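Local atomic coordinates of Adenylate/guanylate cyclase/hydrolase, alpha/beta fold family (Ruegeria pomeroyi, PDB entry 3MR7), a protein that probably works as an adenylate cyclase, making cyclic AMP from ATP, the present chain being the cyclase catalytic domain of a longer protein. Residues L11-A16 and Y96-N101; E39-A44 and L75-A80; A131-D136 and V167-P172. One frame throughout, in Å; residues are numbered along the deposited sequence.

Interaction 1. Residues L11-A16 and Y96-N101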
# COMPACT_ATOMS: atom_id res chain seq x y z
N LEU A 11 -8.20 14.36 2.30
CA LEU A 11 -7.87 13.59 1.11
C LEU A 11 -6.39 13.22 1.17
O LEU A 11 -5.55 14.10 1.29
CB LEU A 11 -8.21 14.42 -0.13
CG LEU A 11 -7.52 14.29 -1.50
CD1 LEU A 11 -6.54 13.12 -1.65
CD2 LEU A 11 -8.55 14.26 -2.59
N ALA A 12 -6.08 11.93 1.14
CA ALA A 12 -4.70 11.45 1.06
C ALA A 12 -4.46 10.79 -0.29
O ALA A 12 -5.32 10.08 -0.80
CB ALA A 12 -4.38 10.47 2.21
N ALA A 13 -3.27 11.01 -0.84
CA ALA A 13 -2.86 10.41 -2.12
C ALA A 13 -1.38 10.02 -2.17
O ALA A 13 -0.54 10.70 -1.61
CB ALA A 13 -3.20 11.35 -3.28
N ASP A 14 -1.08 8.93 -2.87
CA ASP A 14 0.29 8.44 -3.06
C ASP A 14 0.39 7.86 -4.46
O ASP A 14 -0.61 7.68 -5.14
CB ASP A 14 0.60 7.35 -2.04
CG ASP A 14 2.11 7.20 -1.72
OD1 ASP A 14 3.01 7.73 -2.45
OD2 ASP A 14 2.37 6.51 -0.71
N MSE A 15 1.59 7.56 -4.90
CA MSE A 15 1.78 7.01 -6.21
C MSE A 15 1.96 5.52 -6.08
O MSE A 15 2.74 5.06 -5.24
CB MSE A 15 3.03 7.57 -6.86
CG MSE A 15 3.13 7.16 -8.32
SE MSE A 15 4.87 7.49 -9.14
CE MSE A 15 4.52 6.84 -10.93
N ALA A 16 1.26 4.76 -6.91
CA ALA A 16 1.37 3.32 -6.86
C ALA A 16 2.60 2.91 -7.63
O ALA A 16 3.10 3.68 -8.45
CB ALA A 16 0.17 2.69 -7.50
N TYR A 96 -2.14 6.91 -9.34
CA TYR A 96 -2.25 7.31 -7.95
C TYR A 96 -3.24 6.43 -7.16
O TYR A 96 -4.07 5.74 -7.75
CB TYR A 96 -2.61 8.78 -7.89
CG TYR A 96 -1.52 9.67 -8.46
CD1 TYR A 96 -0.35 9.90 -7.75
CD2 TYR A 96 -1.67 10.28 -9.69
CE1 TYR A 96 0.64 10.71 -8.26
CE2 TYR A 96 -0.71 11.07 -10.21
CZ TYR A 96 0.45 11.30 -9.50
OH TYR A 96 1.42 12.12 -10.06
N ARG A 97 -3.10 6.40 -5.83
CA ARG A 97 -4.13 5.83 -4.93
C ARG A 97 -4.72 7.01 -4.16
O ARG A 97 -4.00 7.96 -3.87
CB ARG A 97 -3.52 4.82 -3.94
CG ARG A 97 -3.13 3.48 -4.55
CD ARG A 97 -2.83 2.53 -3.46
NE ARG A 97 -1.85 3.15 -2.59
CZ ARG A 97 -0.55 2.91 -2.67
NH1 ARG A 97 -0.11 2.03 -3.56
NH2 ARG A 97 0.31 3.55 -1.88
N ILE A 98 -6.00 6.98 -3.84
CA ILE A 98 -6.57 8.10 -3.10
C ILE A 98 -7.55 7.65 -2.06
O ILE A 98 -8.37 6.79 -2.32
CB ILE A 98 -7.26 9.11 -4.01
CG1 ILE A 98 -6.25 9.73 -4.97
CG2 ILE A 98 -7.93 10.19 -3.17
CD1 ILE A 98 -6.85 10.48 -6.12
N GLY A 99 -7.41 8.21 -0.87
CA GLY A 99 -8.35 8.01 0.23
C GLY A 99 -8.96 9.33 0.68
O GLY A 99 -8.35 10.39 0.61
N ILE A 100 -10.19 9.28 1.13
CA ILE A 100 -10.88 10.48 1.56
C ILE A 100 -11.67 10.11 2.78
O ILE A 100 -12.28 9.08 2.80
CB ILE A 100 -11.84 10.96 0.49
CG1 ILE A 100 -11.07 11.29 -0.78
CG2 ILE A 100 -12.59 12.18 0.99
CD1 ILE A 100 -11.93 11.76 -1.87
N ASN A 101 -11.65 10.94 3.82
CA ASN A 101 -12.42 10.66 5.02
C ASN A 101 -12.98 11.96 5.60
O ASN A 101 -12.69 13.03 5.09
CB ASN A 101 -11.55 9.93 6.04
CG ASN A 101 -12.31 9.59 7.31
OD1 ASN A 101 -13.49 9.26 7.27
ND2 ASN A 101 -11.63 9.69 8.45

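Interaction 2. Residues E39-A44 and L75-A80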
# COMPACT_ATOMS: atom_id res chain seq x y z
N GLU A 39 0.43 19.83 -13.36
CA GLU A 39 -0.54 20.14 -14.39
C GLU A 39 -1.94 19.58 -14.12
O GLU A 39 -2.90 20.05 -14.69
CB GLU A 39 -0.05 19.68 -15.75
CG GLU A 39 -0.81 18.51 -16.31
CD GLU A 39 -0.65 18.39 -17.82
OE1 GLU A 39 0.13 17.50 -18.26
OE2 GLU A 39 -1.29 19.17 -18.57
N LEU A 40 -2.06 18.59 -13.24
CA LEU A 40 -3.32 17.86 -13.11
C LEU A 40 -3.82 17.94 -11.70
O LEU A 40 -4.89 18.49 -11.43
CB LEU A 40 -3.11 16.42 -13.50
CG LEU A 40 -4.20 15.65 -14.19
CD1 LEU A 40 -3.52 14.60 -15.06
CD2 LEU A 40 -5.15 15.00 -13.19
N ILE A 41 -3.03 17.41 -10.77
CA ILE A 41 -3.37 17.42 -9.36
C ILE A 41 -3.46 18.81 -8.71
O ILE A 41 -4.54 19.26 -8.32
CB ILE A 41 -2.34 16.68 -8.59
CG1 ILE A 41 -2.36 15.22 -9.01
CG2 ILE A 41 -2.60 16.84 -7.11
CD1 ILE A 41 -1.29 14.40 -8.33
N ASP A 42 -2.32 19.47 -8.58
CA ASP A 42 -2.29 20.77 -7.92
C ASP A 42 -3.39 21.72 -8.41
O ASP A 42 -4.00 22.39 -7.61
CB ASP A 42 -0.91 21.41 -7.99
CG ASP A 42 0.09 20.75 -7.04
OD1 ASP A 42 -0.30 19.81 -6.32
OD2 ASP A 42 1.27 21.19 -6.99
N PRO A 43 -3.63 21.77 -9.72
CA PRO A 43 -4.76 22.54 -10.26
C PRO A 43 -6.17 22.08 -9.83
O PRO A 43 -6.96 22.91 -9.39
CB PRO A 43 -4.58 22.38 -11.77
CG PRO A 43 -3.11 22.40 -11.89
CD PRO A 43 -2.66 21.48 -10.79
N ALA A 44 -6.47 20.79 -9.94
CA ALA A 44 -7.79 20.27 -9.59
C ALA A 44 -8.11 20.58 -8.14
O ALA A 44 -9.26 20.86 -7.78
CB ALA A 44 -7.87 18.72 -9.86
N LEU A 75 -12.10 12.41 -8.32
CA LEU A 75 -12.64 11.82 -9.51
C LEU A 75 -12.04 12.51 -10.74
O LEU A 75 -11.75 11.86 -11.73
CB LEU A 75 -14.16 11.92 -9.47
CG LEU A 75 -14.82 10.85 -8.62
CD1 LEU A 75 -16.28 11.19 -8.44
CD2 LEU A 75 -14.68 9.49 -9.27
N GLU A 76 -11.84 13.83 -10.65
CA GLU A 76 -11.28 14.65 -11.72
C GLU A 76 -9.89 14.19 -12.05
O GLU A 76 -9.54 13.95 -13.22
CB GLU A 76 -11.23 16.11 -11.31
CG GLU A 76 -10.92 17.07 -12.46
CD GLU A 76 -10.67 18.53 -12.01
OE1 GLU A 76 -11.19 18.95 -10.95
OE2 GLU A 76 -9.96 19.26 -12.75
N ILE A 77 -9.08 14.08 -11.00
CA ILE A 77 -7.75 13.53 -11.09
C ILE A 77 -7.66 12.10 -11.66
O ILE A 77 -6.95 11.87 -12.62
CB ILE A 77 -7.10 13.57 -9.71
CG1 ILE A 77 -7.00 15.01 -9.24
CG2 ILE A 77 -5.71 12.89 -9.75
CD1 ILE A 77 -6.36 15.18 -7.89
N GLN A 78 -8.38 11.15 -11.05
CA GLN A 78 -8.32 9.75 -11.45
C GLN A 78 -8.84 9.51 -12.86
O GLN A 78 -8.28 8.72 -13.60
CB GLN A 78 -9.06 8.88 -10.44
CG GLN A 78 -8.45 8.90 -9.08
CD GLN A 78 -7.00 8.40 -9.10
OE1 GLN A 78 -6.17 8.95 -9.84
NE2 GLN A 78 -6.70 7.37 -8.30
N GLN A 79 -9.89 10.20 -13.25
CA GLN A 79 -10.37 10.09 -14.63
C GLN A 79 -9.43 10.67 -15.69
O GLN A 79 -9.39 10.18 -16.84
CB GLN A 79 -11.75 10.72 -14.77
CG GLN A 79 -12.84 9.97 -14.03
CD GLN A 79 -14.04 10.85 -13.80
OE1 GLN A 79 -14.03 12.04 -14.15
NE2 GLN A 79 -15.08 10.30 -13.20
N ALA A 80 -8.68 11.71 -15.34
CA ALA A 80 -7.77 12.29 -16.30
C ALA A 80 -6.55 11.37 -16.41
O ALA A 80 -5.95 11.22 -17.48
CB ALA A 80 -7.36 13.68 -15.87

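Interaction 3. Residues A131-D136 and V167-P172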
# COMPACT_ATOMS: atom_id res chain seq x y z
N ALA A 131 -7.80 4.16 -8.24
CA ALA A 131 -9.13 4.19 -7.70
C ALA A 131 -9.20 5.21 -6.59
O ALA A 131 -8.26 5.92 -6.37
CB ALA A 131 -9.49 2.80 -7.15
N ILE A 132 -10.34 5.27 -5.91
CA ILE A 132 -10.55 6.17 -4.80
C ILE A 132 -11.29 5.40 -3.71
O ILE A 132 -12.33 4.83 -3.98
CB ILE A 132 -11.48 7.30 -5.19
CG1 ILE A 132 -11.00 8.03 -6.43
CG2 ILE A 132 -11.60 8.26 -4.04
CD1 ILE A 132 -11.90 9.18 -6.80
N CYS A 133 -10.77 5.38 -2.49
CA CYS A 133 -11.48 4.77 -1.36
C CYS A 133 -11.97 5.84 -0.41
O CYS A 133 -11.21 6.72 -0.04
CB CYS A 133 -10.58 3.79 -0.62
SG CYS A 133 -10.46 2.19 -1.40
N VAL A 134 -13.23 5.77 -0.03
CA VAL A 134 -13.80 6.77 0.89
C VAL A 134 -14.41 6.07 2.08
O VAL A 134 -14.91 4.95 1.98
CB VAL A 134 -14.86 7.61 0.20
CG1 VAL A 134 -14.41 7.88 -1.24
CG2 VAL A 134 -16.22 6.88 0.21
N SER A 135 -14.37 6.70 3.23
CA SER A 135 -14.97 6.07 4.38
C SER A 135 -16.48 6.09 4.16
O SER A 135 -16.97 6.80 3.26
CB SER A 135 -14.62 6.81 5.65
OG SER A 135 -15.27 8.07 5.65
N ASP A 136 -17.18 5.33 4.99
CA ASP A 136 -18.63 5.23 4.97
C ASP A 136 -19.27 6.57 5.27
O ASP A 136 -20.29 6.91 4.68
CB ASP A 136 -19.09 4.19 5.99
CG ASP A 136 -20.57 3.91 5.90
OD1 ASP A 136 -21.02 3.65 4.78
OD2 ASP A 136 -21.28 3.97 6.92
N VAL A 167 -15.48 0.74 4.27
CA VAL A 167 -14.81 1.42 3.18
C VAL A 167 -15.49 1.16 1.84
O VAL A 167 -15.79 0.01 1.47
CB VAL A 167 -13.32 0.97 3.15
CG1 VAL A 167 -12.61 1.44 1.90
CG2 VAL A 167 -12.61 1.46 4.42
N TRP A 168 -15.75 2.24 1.11
CA TRP A 168 -16.37 2.16 -0.20
C TRP A 168 -15.34 2.54 -1.22
O TRP A 168 -14.51 3.43 -0.99
CB TRP A 168 -17.53 3.13 -0.27
CG TRP A 168 -18.61 2.80 0.68
CD1 TRP A 168 -18.63 3.04 2.02
CD2 TRP A 168 -19.84 2.14 0.37
NE1 TRP A 168 -19.79 2.58 2.57
CE2 TRP A 168 -20.55 2.02 1.57
CE3 TRP A 168 -20.41 1.66 -0.82
CZ2 TRP A 168 -21.82 1.42 1.63
CZ3 TRP A 168 -21.65 1.07 -0.77
CH2 TRP A 168 -22.35 0.95 0.45
N GLN A 169 -15.40 1.88 -2.37
CA GLN A 169 -14.41 2.10 -3.41
C GLN A 169 -15.00 2.30 -4.79
O GLN A 169 -15.97 1.67 -5.19
CB GLN A 169 -13.43 0.93 -3.47
CG GLN A 169 -12.29 1.13 -4.46
CD GLN A 169 -11.35 -0.04 -4.46
OE1 GLN A 169 -11.70 -1.12 -4.92
NE2 GLN A 169 -10.14 0.17 -3.95
N TRP A 170 -14.36 3.18 -5.53
CA TRP A 170 -14.70 3.39 -6.91
C TRP A 170 -13.47 3.11 -7.74
O TRP A 170 -12.36 3.54 -7.40
CB TRP A 170 -15.12 4.83 -7.10
CG TRP A 170 -15.21 5.23 -8.51
CD1 TRP A 170 -16.31 5.15 -9.33
CD2 TRP A 170 -14.17 5.78 -9.29
NE1 TRP A 170 -16.00 5.62 -10.58
CE2 TRP A 170 -14.69 6.02 -10.58
CE3 TRP A 170 -12.84 6.12 -9.03
CZ2 TRP A 170 -13.94 6.57 -11.59
CZ3 TRP A 170 -12.10 6.65 -10.02
CH2 TRP A 170 -12.65 6.87 -11.29
N VAL A 171 -13.65 2.36 -8.81
CA VAL A 171 -12.59 2.17 -9.77
C VAL A 171 -13.07 2.68 -11.08
O VAL A 171 -14.26 2.69 -11.35
CB VAL A 171 -12.19 0.69 -9.95
CG1 VAL A 171 -11.98 0.04 -8.61
CG2 VAL A 171 -13.24 -0.05 -10.76
N PRO A 172 -12.15 3.13 -11.91
CA PRO A 172 -12.54 3.62 -13.23
C PRO A 172 -13.15 2.51 -14.05
O PRO A 172 -12.94 1.32 -13.75
CB PRO A 172 -11.22 4.09 -13.84
CG PRO A 172 -10.16 3.63 -12.89
CD PRO A 172 -10.75 3.43 -11.58

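Interaction 1. Residues L11-A16 and Y96-N101
The Tyr96 ring turns an edge to the backbone of Asp14: CD1 lies 3.4 Å from Asp14 O, near the ring plane, while CE1 approaches Met15 CB (a selenomethionine). With CG anti to the carbonyl carbon (chi1 -65°), the ring lies along the Asp14-Met15 backbone. On the opposite face two flat groups, the Asp14 carboxylate and the Arg97 guanidinium, extend side by side in the same direction with planes 78° apart, and the salt bridge from Asp14 OD2 to Arg97 NH2 is long, 3.8 Å. The stronger partner of Arg97 is Glu124, which meets NE, so the contact to Asp14 is the secondary one. Asp14 OD1 accepts from Met15 N at 2.8 Å and is hydrogen-bonded to Ser19 OG of the second subunit.

Between these groups runs a regular antiparallel ladder. Ala12 with Gly99 and Asp14 with Arg97 are the hydrogen-bonded pairs, Arg97 N reaching Asp14 O at 2.9 Å. On the face carrying Leu11, Ala13 and Met15, CD1 of Leu11 rests against CG2 of Ile98 at 3.6 Å, and Ala13 CB meets Ile98 CG1.

The two strands are central in the cyclase-domain sheet. Helix 67-84 packs on Ile98 and Ile100, helix 27-47 on Met15 and Tyr96, and helix 115-126 reaches Ala12 and Asp14 on the other face; strands 59-64 and 132-135 continue the sheet beside 11-16 and 96-101 respectively.

Interaction 2. Residues E39-A44 and L75-A80
Apolar packing carries most of this contact, with Ile77 at its middle. Its side chain reaches from helix 67-84 to three residues of 39-44: CG1 meets Ala44 CB at 3.9 Å, CG2 meets both Leu40 CD2 and Ile41 CG1, and CD1 comes 4.0 Å from Ile41 CA. With CG1 anti to the carbonyl carbon (chi1 -61°) and the chain extended from there to CD1, the longer branch is carried to the Ile41 backbone while CG2 faces Leu40 and the Ile41 side chain. An alanine here would remove both branches and is likely to leave a gap between the helices, with Ala44 CB and the Ile41 side chain losing their neighbour. Leu40 extends the packing from Ile77 to Ala80, about one turn on in helix 67-84: its CD2 methyl lies 3.7 Å from Ile77 CA and equally close to Ala80 CB, and CD1 also touches that alanine methyl.

A polar group takes part through van der Waals contact alone. The Glu76 chain, extended from the helix, lays its carboxylate against the Ala44 methyl, OE1 being 3.5 Å from Ala44 CB. No hydrogen bond joins the two segments.

The two segments run nearly antiparallel, at 167°, with their axes 9.6 Å apart at closest approach, and 39-44 has a wider pi-type turn at 39-41 and a kink at Pro43.

Both helices lie on the same side of the cyclase-domain sheet. Ile41 touches Tyr96 of strand 96-107, while Leu75 and Gln78 pack on Ile132 and Trp170, further across the same sheet.

Interaction 3. Residues A131-D136 and V167-P172
An antiparallel strand pair of the cyclase-domain sheet, 132-135 with 167-170, joins these segments, and the first strand leads directly into helix 136-142. Ile132 with Trp170 and Val134 with Trp168 are the hydrogen-bonded pairs. Val134 N gives to Trp168 O at 2.8 Å and Trp168 N returns the bond to Val134 O. Cys133 with Gln169 and Ser135 with Val167 are the non-hydrogen-bonded pairs.

On the face of Ile132 and Val134, two tryptophans come from the partner strand. The six-membered ring of Trp170 leans against Ile132, whose CG1 is 3.7 Å from CE3, the ring approached at a slant. Pro172 N sits over one face of this indole, offset toward its rim, and the rings of Phe150 and Trp170 meet. Val134 CG2 touches Trp168 CB at 4.0 Å, while His139 stacks on the Trp168 ring. On the opposite face of the sheet, Cys133 CB meets Val167 CG1, also at 4.0 Å.

Where the strand gives way to the helix, Ser135 occupies the N-cap position; its OG is hydrogen-bonded to Asn101 OD1 and makes a weak capping bond to Val138 N. Just beyond it, Asp136 places CG anti to the backbone N (chi1 -172°), which brings the carboxylate alongside the Trp168 indole, the planes only 16° apart. Asp136 OD1 is met on its anti side by Trp168 NE1 at 2.7 Å, with an N-H...O angle of 144°.

From the N terminus, strand 4-15 leads into helix 27-47, strands 51-56 and 59-64 and helix 67-84 before strand 96-107 returns beside strand 4-15 and interaction 1 closes this long loop. Interaction 2 falls wholly within that loop, pairing its two long helices. Interaction 3 follows in series, closing a separate, shorter loop through helix 136-142 and strand 151-158. Interactions 1 and 3 share one sheet, strands 96-107 and 132-135 being parallel neighbours, with Ile98 O hydrogen-bonded to Cys133 N. Gln78 of interaction 2 links all three: its NE2 probably bonds both Tyr96 O and Ala131 O, tying helix 67-84 to the sheet.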